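Local coordinates for Cd1 (Flavonifractor plautii, PDB 7D39), which probably acts as an FMN-dependent ene-reductase, reducing the carbon-carbon double bond of flavones and flavonols to start their breakdown in gut bacteria, at residues K230-C233 / L238-E241; C216-S221 / E256-A261; D16-E21 / S179-D184. All coordinates share one frame; numbering follows the deposited sequence.

In the fold
Along the chain interaction 3 comes first, joining helix 14-28 of the flavodoxin-like FMN-binding part to the turn between strand 167-174 and helix 184-202. Interaction 2 follows, bringing together the two loops that flank a four-stranded antiparallel sheet, and interaction 1 is the hairpin 230-233/239-245 within that sheet. The centres of interactions 1 and 2 are about 9 Å apart, and they touch through Leu238 with His218 and through Glu239 N with Gln257 OE1. Interaction 3 lies about 37 Å from interaction 1 and about 34 Å from interaction 2, centre to centre. This is consistent with two regions, a parallel-sheet flavin-binding part and a small cysteine-rich antiparallel unit.

Interaction 1. Residues K230-C233 / L238-E241; sequences KAIC and LEGE
Ala231 and Gly240 form a hydrogen-bonded antiparallel pair at the heart of a beta hairpin, with Ile232 and Glu239 as the adjoining non-hydrogen-bonded pair. Two bonds define the first pair: Ala231 N to Gly240 O at 3.0 Å and Gly240 N to Ala231 O at 2.9 Å. The short segments run at 122° to each other, far from strictly antiparallel, which is consistent with a twisted hairpin.

Glu239 buries the most surface. Its CG stands anti to the carbonyl carbon (chi1 -43°), and from there the extended chain runs beside Ile232, pointing the same way, until OE2 lies 4.1 Å from Ile232 CD1. The other oxygen, OE1, meets the lysine: Lys230 NZ lies 3.2 Å from Glu239 OE1 in a salt bridge, approaching from above the carboxylate, 42° out of its plane. Lys230 CD passes 3.7 Å from Glu239 OE1, and bends at chi3 and chi4 beyond it turn NZ to the carboxylate. With an alanine here in place of Lys230, the carboxylate of Glu239 would probably lose its charged mate across the strands and be freer to turn.

On the opposite face Ala231 CB lies 3.8 Å from Gly240 O and packs against Leu226 and Phe251, which belong to the flanking strands. Leu238 sends its side chain to Phe251, Phe253, Gln257 and His218, so it ties the hairpin to the loops beside it. Its carbonyl works across the hairpin: Leu238 O accepts Cys233 N at 3.0 Å, and Ile232 CA adds a CA-H...O contact to Leu238 O at 3.5 Å.

Interaction 2. Residues C216-S221 / E256-A261; sequences CPHCHS and EQLEHA
His218 meets Leu258 and Ala261 with its imidazole, and the side chain can be traced outward. CB packs on Leu238 CD1 at 3.6 Å, a residue of the neighbouring hairpin. CG is anti to the backbone N (chi1 171°), a torsion that carries the ring out of its own loop toward 256-261. ND1 then lies 3.7 Å from Leu258 CD2, and CE1 follows at 3.9 Å from the same Leu258 CD2. The methyl sits over one face of the ring, 4.0 Å from the centroid and 26° off the normal, which meets the geometry of a CH-pi contact offset toward the ND1-CE1 rim. NE2, at the tip, is 3.9 Å from Ala261 CB, which approaches obliquely; its polar partner is Asp263 OD1, to which NE2 is hydrogen-bonded. One methyl over a face and one carboxylate at the tip together restrict how the imidazole can turn.

No hydrogen bond links the two segments directly, and only 102 Å² is buried, so the contact is small and chiefly apolar. The backbone bond from His220 N to Cys216 O, 2.8 Å, closes the turn that carries His218. The CPHC sequence of loop 216-221, with Cys233 and Cys236 nearby, resembles the cysteine knuckles of zinc ribbons; the several sulfur links modelled to Cys219 cannot all coexist and are doubtful.

Within the fold, loop 216-221 lies between helix 184-202 and strand 224-227, while the 3-10 segment 256-259 and Ala261 lie between strand 248-252 and helix 265-285. The contact thus joins the loop leading into the antiparallel sheet to the one leading out.

Interaction 3. Residues D16-E21 / S179-D184; sequences DGMCIE and SILVED
Torsions bring the end of Met18, present as selenomethionine, to the end of Ile180: Met18 has CG anti to the carbonyl carbon and then bends twice, at chi2 (-74°) and chi3 (-76°), while Ile180 holds CG1 anti to its backbone N (chi1 -174°). The two chains cross at about a right angle. Met18 CE reaches Ile180 CD1 at 3.6 Å, and the selenium lies 3.9 Å from the same CD1 and 4.0 Å from Ile180 CG1, so the end of one chain lies against the end of the other.

Leu181 makes the second half of the contact. Its CD2 approaches the helix backbone, 4.3 Å from Gly17 CA, and stands 4.4 Å from Met18 CG. A CB on Gly17 would sit about 3.0 Å from Leu181 CD2, a clash, so the bare glycine is what allows the approach. The closest CA pair, Gly17 with Leu181, is 7.1 Å apart, evidence that the turn comes close to the helix at the glycine.

The helix is 14-28, which follows strand 2-7 in the flavodoxin-like fold. The partner is the short 3-10 turn holding Ile180 and Leu181, after strand 167-174 and just before helix 184-202, with Glu183 at that helix's N-cap position. Phe174 and Ala190 also pack on Met18, and Ser14 touches both Ile180 and Leu181. The side chain of Leu181 is about 7 Å from the bound FMN, which places the turn near the flavin pocket.

With no hydrogen bond or salt bridge between the segments, the 166 Å² interface depends on apolar packing, so its specificity probably comes from shape rather than from paired charges.

Interaction 1. Residues K230-C233 / L238-E241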
loop_
_atom_site.group_PDB
_atom_site.type_symbol
_atom_site.label_atom_id
_atom_site.label_comp_id
_atom_site.label_asym_id
_atom_site.label_seq_id
_atom_site.Cartn_x
_atom_site.Cartn_y
_atom_site.Cartn_z
ATOM N N LYS A 230 -6.552 -6.817 23.801
ATOM C CA LYS A 230 -6.195 -5.927 22.718
ATOM C C LYS A 230 -6.284 -6.559 21.330
ATOM O O LYS A 230 -5.529 -7.420 20.979
ATOM C CB LYS A 230 -4.804 -5.376 22.958
ATOM C CG LYS A 230 -4.555 -4.086 22.248
ATOM C CD LYS A 230 -3.086 -3.840 22.142
ATOM C CE LYS A 230 -2.489 -3.642 23.510
ATOM N NZ LYS A 230 -1.606 -2.469 23.469
ATOM N N ALA A 231 -7.213 -6.085 20.547
ATOM C CA ALA A 231 -7.269 -6.454 19.169
ATOM C C ALA A 231 -6.745 -5.308 18.323
ATOM O O ALA A 231 -7.201 -4.205 18.414
ATOM C CB ALA A 231 -8.673 -6.837 18.795
ATOM N N ILE A 232 -5.750 -5.596 17.517
ATOM C CA ILE A 232 -5.169 -4.611 16.646
ATOM C C ILE A 232 -5.508 -4.859 15.192
ATOM O O ILE A 232 -5.316 -5.916 14.679
ATOM C CB ILE A 232 -3.657 -4.534 16.811
ATOM C CG1 ILE A 232 -3.305 -4.517 18.287
ATOM C CG2 ILE A 232 -3.118 -3.323 16.073
ATOM C CD1 ILE A 232 -1.858 -4.247 18.580
ATOM N N CYS A 233 -6.025 -3.844 14.559
ATOM C CA CYS A 233 -6.223 -3.886 13.160
ATOM C C CYS A 233 -4.903 -3.957 12.415
ATOM O O CYS A 233 -4.023 -3.211 12.680
ATOM C CB CYS A 233 -6.963 -2.692 12.704
ATOM S SG CYS A 233 -7.237 -2.953 10.987
ATOM N N LEU A 238 -5.405 0.723 14.573
ATOM C CA LEU A 238 -6.293 1.016 15.685
ATOM C C LEU A 238 -6.295 -0.156 16.655
ATOM O O LEU A 238 -6.292 -1.318 16.246
ATOM C CB LEU A 238 -7.707 1.297 15.181
ATOM C CG LEU A 238 -7.929 2.668 14.541
ATOM C CD1 LEU A 238 -9.216 2.705 13.750
ATOM C CD2 LEU A 238 -7.943 3.753 15.602
ATOM N N GLU A 239 -6.270 0.162 17.944
ATOM C CA GLU A 239 -6.253 -0.820 19.028
ATOM C C GLU A 239 -7.603 -0.796 19.741
ATOM O O GLU A 239 -8.046 0.255 20.218
ATOM C CB GLU A 239 -5.112 -0.522 20.003
ATOM C CG GLU A 239 -3.810 -0.151 19.284
ATOM C CD GLU A 239 -2.569 -0.238 20.165
ATOM O OE1 GLU A 239 -2.691 -0.221 21.408
ATOM O OE2 GLU A 239 -1.462 -0.329 19.600
ATOM N N GLY A 240 -8.260 -1.946 19.805
ATOM C CA GLY A 240 -9.590 -1.979 20.371
ATOM C C GLY A 240 -10.042 -3.365 20.753
ATOM O O GLY A 240 -9.305 -4.107 21.400
ATOM N N GLU A 241 -11.247 -3.738 20.343
ATOM C CA GLU A 241 -11.846 -4.974 20.812
ATOM C C GLU A 241 -12.658 -5.613 19.697
ATOM O O GLU A 241 -13.412 -4.933 18.996
ATOM C CB GLU A 241 -12.732 -4.706 22.028
ATOM C CG GLU A 241 -13.479 -5.912 22.539
ATOM C CD GLU A 241 -13.920 -5.737 23.989
ATOM O OE1 GLU A 241 -14.290 -4.605 24.379
ATOM O OE2 GLU A 241 -13.876 -6.734 24.738
#

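Interaction 2. Residues C216-S221 / E256-A261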
loop_
_atom_site.group_PDB
_atom_site.type_symbol
_atom_site.label_atom_id
_atom_site.label_comp_id
_atom_site.label_asym_id
_atom_site.label_seq_id
_atom_site.Cartn_x
_atom_site.Cartn_y
_atom_site.Cartn_z
ATOM N N CYS A 216 -13.096 -3.650 10.494
ATOM C CA CYS A 216 -12.628 -2.353 10.977
ATOM C C CYS A 216 -13.480 -1.271 10.325
ATOM O O CYS A 216 -13.448 -1.109 9.099
ATOM C CB CYS A 216 -11.133 -2.138 10.668
ATOM S SG CYS A 216 -10.428 -0.493 11.077
ATOM N N PRO A 217 -14.261 -0.525 11.099
ATOM C CA PRO A 217 -15.092 0.526 10.493
ATOM C C PRO A 217 -14.273 1.646 9.887
ATOM O O PRO A 217 -14.783 2.400 9.049
ATOM C CB PRO A 217 -15.939 1.030 11.669
ATOM C CG PRO A 217 -15.740 0.020 12.780
ATOM C CD PRO A 217 -14.402 -0.584 12.560
ATOM N N HIS A 218 -13.023 1.769 10.259
ATOM C CA HIS A 218 -12.183 2.828 9.751
ATOM C C HIS A 218 -11.324 2.363 8.568
ATOM O O HIS A 218 -11.336 2.990 7.559
ATOM C CB HIS A 218 -11.345 3.366 10.899
ATOM C CG HIS A 218 -10.277 4.312 10.491
ATOM N ND1 HIS A 218 -10.523 5.622 10.186
ATOM C CD2 HIS A 218 -8.953 4.133 10.326
ATOM C CE1 HIS A 218 -9.397 6.215 9.859
ATOM N NE2 HIS A 218 -8.430 5.331 9.935
ATOM N N CYS A 219 -10.642 1.229 8.742
ATOM C CA CYS A 219 -9.700 0.556 7.793
ATOM C C CYS A 219 -10.507 -0.124 6.625
ATOM O O CYS A 219 -10.153 -0.005 5.485
ATOM C CB CYS A 219 -8.643 -0.425 8.507
ATOM S SG CYS A 219 -8.338 -0.626 10.349
ATOM N N HIS A 220 -11.608 -0.775 6.963
ATOM C CA HIS A 220 -12.372 -1.803 6.225
ATOM C C HIS A 220 -11.745 -3.166 6.147
ATOM O O HIS A 220 -12.272 -4.053 5.561
ATOM C CB HIS A 220 -12.957 -1.389 4.869
ATOM C CG HIS A 220 -13.718 -0.121 4.909
ATOM N ND1 HIS A 220 -13.312 1.004 4.247
ATOM C CD2 HIS A 220 -14.858 0.212 5.547
ATOM C CE1 HIS A 220 -14.165 1.975 4.476
ATOM N NE2 HIS A 220 -15.110 1.517 5.261
ATOM N N SER A 221 -10.637 -3.299 6.821
ATOM C CA SER A 221 -9.876 -4.501 6.952
ATOM C C SER A 221 -10.628 -5.625 7.624
ATOM O O SER A 221 -11.470 -5.398 8.425
ATOM C CB SER A 221 -8.640 -4.170 7.754
ATOM O OG SER A 221 -7.860 -5.276 7.956
ATOM N N GLU A 256 -10.508 8.119 20.785
ATOM C CA GLU A 256 -9.238 8.833 20.857
ATOM C C GLU A 256 -8.143 8.113 20.072
ATOM O O GLU A 256 -7.185 8.749 19.616
ATOM C CB GLU A 256 -8.834 9.021 22.322
ATOM C CG GLU A 256 -7.552 9.810 22.534
ATOM C CD GLU A 256 -6.310 8.943 22.438
ATOM O OE1 GLU A 256 -5.194 9.501 22.310
ATOM O OE2 GLU A 256 -6.453 7.700 22.485
ATOM N N GLN A 257 -8.263 6.791 19.906
ATOM C CA GLN A 257 -7.308 6.047 19.089
ATOM C C GLN A 257 -7.227 6.599 17.671
ATOM O O GLN A 257 -6.199 6.442 17.005
ATOM C CB GLN A 257 -7.688 4.563 19.053
ATOM C CG GLN A 257 -7.096 3.727 20.172
ATOM C CD GLN A 257 -5.623 3.410 19.947
ATOM O OE1 GLN A 257 -5.244 2.846 18.917
ATOM N NE2 GLN A 257 -4.787 3.767 20.913
ATOM N N LEU A 258 -8.296 7.244 17.187
ATOM C CA LEU A 258 -8.270 7.803 15.840
ATOM C C LEU A 258 -7.077 8.722 15.631
ATOM O O LEU A 258 -6.548 8.815 14.522
ATOM C CB LEU A 258 -9.561 8.565 15.567
ATOM C CG LEU A 258 -10.612 7.744 14.835
ATOM C CD1 LEU A 258 -11.920 8.516 14.733
ATOM C CD2 LEU A 258 -10.092 7.370 13.466
ATOM N N GLU A 259 -6.658 9.424 16.678
ATOM C CA GLU A 259 -5.480 10.272 16.599
ATOM C C GLU A 259 -4.214 9.494 16.285
ATOM O O GLU A 259 -3.234 10.090 15.830
ATOM C CB GLU A 259 -5.287 11.010 17.924
ATOM C CG GLU A 259 -6.231 12.160 18.136
ATOM C CD GLU A 259 -5.487 13.379 18.609
ATOM O OE1 GLU A 259 -5.607 14.441 17.956
ATOM O OE2 GLU A 259 -4.750 13.262 19.613
ATOM N N HIS A 260 -4.188 8.194 16.567
ATOM C CA HIS A 260 -2.992 7.384 16.385
ATOM C C HIS A 260 -3.043 6.526 15.133
ATOM O O HIS A 260 -2.020 5.936 14.763
ATOM C CB HIS A 260 -2.776 6.495 17.612
ATOM C CG HIS A 260 -2.556 7.269 18.872
ATOM N ND1 HIS A 260 -1.301 7.501 19.393
ATOM C CD2 HIS A 260 -3.427 7.901 19.694
ATOM C CE1 HIS A 260 -1.411 8.230 20.490
ATOM N NE2 HIS A 260 -2.691 8.485 20.695
ATOM N N ALA A 261 -4.194 6.463 14.468
ATOM C CA ALA A 261 -4.385 5.556 13.342
ATOM C C ALA A 261 -3.333 5.785 12.261
ATOM O O ALA A 261 -3.089 6.922 11.851
ATOM C CB ALA A 261 -5.791 5.737 12.765
#

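Interaction 3. Residues D16-E21 / S179-D184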
loop_
_atom_site.group_PDB
_atom_site.type_symbol
_atom_site.label_atom_id
_atom_site.label_comp_id
_atom_site.label_asym_id
_atom_site.label_seq_id
_atom_site.Cartn_x
_atom_site.Cartn_y
_atom_site.Cartn_z
ATOM N N ASP A 16 -2.670 -9.204 -16.244
ATOM C CA ASP A 16 -2.645 -8.265 -17.362
ATOM C C ASP A 16 -4.045 -8.058 -17.914
ATOM O O ASP A 16 -4.488 -6.921 -18.113
ATOM C CB ASP A 16 -1.726 -8.773 -18.483
ATOM C CG ASP A 16 -0.237 -8.557 -18.207
ATOM O OD1 ASP A 16 0.168 -8.216 -17.070
ATOM O OD2 ASP A 16 0.553 -8.757 -19.148
ATOM N N GLY A 17 -4.750 -9.160 -18.185
ATOM C CA GLY A 17 -6.085 -9.074 -18.774
ATOM C C GLY A 17 -7.068 -8.314 -17.904
ATOM O O GLY A 17 -7.746 -7.398 -18.372
HETATM N N MSE A 18 -7.140 -8.668 -16.621
HETATM C CA MSE A 18 -8.030 -7.988 -15.684
HETATM C C MSE A 18 -7.677 -6.520 -15.593
HETATM O O MSE A 18 -8.551 -5.648 -15.506
HETATM C CB MSE A 18 -7.947 -8.618 -14.289
HETATM C CG MSE A 18 -8.355 -10.067 -14.274
HETATM SE SE MSE A 18 -10.302 -10.249 -14.465
HETATM C CE MSE A 18 -10.811 -9.747 -12.639
ATOM N N CYS A 19 -6.373 -6.249 -15.577
ATOM C CA CYS A 19 -5.923 -4.869 -15.530
ATOM C C CYS A 19 -6.365 -4.123 -16.785
ATOM O O CYS A 19 -6.914 -3.016 -16.711
ATOM C CB CYS A 19 -4.406 -4.825 -15.360
ATOM S SG CYS A 19 -3.776 -3.163 -15.085
ATOM N N ILE A 20 -6.160 -4.728 -17.950
ATOM C CA ILE A 20 -6.520 -4.041 -19.182
ATOM C C ILE A 20 -8.032 -3.891 -19.286
ATOM O O ILE A 20 -8.540 -2.842 -19.694
ATOM C CB ILE A 20 -5.906 -4.778 -20.383
ATOM C CG1 ILE A 20 -4.383 -4.569 -20.363
ATOM C CG2 ILE A 20 -6.515 -4.281 -21.685
ATOM C CD1 ILE A 20 -3.610 -5.601 -21.153
ATOM N N GLU A 21 -8.774 -4.918 -18.877
ATOM C CA GLU A 21 -10.226 -4.811 -18.826
ATOM C C GLU A 21 -10.663 -3.659 -17.925
ATOM O O GLU A 21 -11.649 -2.967 -18.212
ATOM C CB GLU A 21 -10.813 -6.130 -18.330
ATOM C CG GLU A 21 -12.314 -6.167 -18.252
ATOM C CD GLU A 21 -12.948 -6.349 -19.612
ATOM O OE1 GLU A 21 -13.958 -5.670 -19.881
ATOM O OE2 GLU A 21 -12.431 -7.163 -20.408
ATOM N N SER A 179 -8.510 -19.642 -14.428
ATOM C CA SER A 179 -9.277 -19.563 -15.667
ATOM C C SER A 179 -10.166 -18.327 -15.725
ATOM O O SER A 179 -11.172 -18.327 -16.441
ATOM C CB SER A 179 -10.111 -20.828 -15.857
ATOM O OG SER A 179 -9.280 -21.935 -16.175
ATOM N N ILE A 180 -9.788 -17.249 -15.026
ATOM C CA ILE A 180 -10.700 -16.128 -14.866
ATOM C C ILE A 180 -11.001 -15.427 -16.178
ATOM O O ILE A 180 -12.063 -14.809 -16.309
ATOM C CB ILE A 180 -10.152 -15.118 -13.841
ATOM C CG1 ILE A 180 -11.189 -14.023 -13.585
ATOM C CG2 ILE A 180 -8.832 -14.525 -14.341
ATOM C CD1 ILE A 180 -11.039 -13.299 -12.222
ATOM N N LEU A 181 -10.104 -15.494 -17.161
ATOM C CA LEU A 181 -10.371 -14.763 -18.398
ATOM C C LEU A 181 -11.465 -15.400 -19.261
ATOM O O LEU A 181 -11.891 -14.779 -20.244
ATOM C CB LEU A 181 -9.082 -14.598 -19.198
ATOM C CG LEU A 181 -8.027 -13.723 -18.499
ATOM C CD1 LEU A 181 -6.864 -13.449 -19.399
ATOM C CD2 LEU A 181 -8.627 -12.414 -17.999
ATOM N N VAL A 182 -11.953 -16.591 -18.928
ATOM C CA VAL A 182 -13.168 -17.100 -19.558
ATOM C C VAL A 182 -14.354 -17.066 -18.606
ATOM O O VAL A 182 -15.389 -17.675 -18.892
ATOM C CB VAL A 182 -12.980 -18.514 -20.133
ATOM C CG1 VAL A 182 -11.896 -18.527 -21.197
ATOM C CG2 VAL A 182 -12.678 -19.519 -19.038
ATOM N N GLU A 183 -14.234 -16.366 -17.483
ATOM C CA GLU A 183 -15.329 -16.218 -16.530
ATOM C C GLU A 183 -15.913 -14.817 -16.710
ATOM O O GLU A 183 -15.401 -13.848 -16.147
ATOM C CB GLU A 183 -14.837 -16.464 -15.105
ATOM C CG GLU A 183 -14.453 -17.915 -14.841
ATOM C CD GLU A 183 -13.715 -18.111 -13.519
ATOM O OE1 GLU A 183 -13.141 -17.140 -12.993
ATOM O OE2 GLU A 183 -13.699 -19.246 -13.009
ATOM N N ASP A 184 -17.008 -14.725 -17.471
ATOM C CA ASP A 184 -17.517 -13.432 -17.930
ATOM C C ASP A 184 -17.946 -12.515 -16.785
ATOM O O ASP A 184 -17.718 -11.306 -16.845
ATOM C CB ASP A 184 -18.690 -13.642 -18.884
ATOM C CG ASP A 184 -18.260 -14.223 -20.219
ATOM O OD1 ASP A 184 -17.109 -13.973 -20.658
ATOM O OD2 ASP A 184 -19.089 -14.928 -20.836
#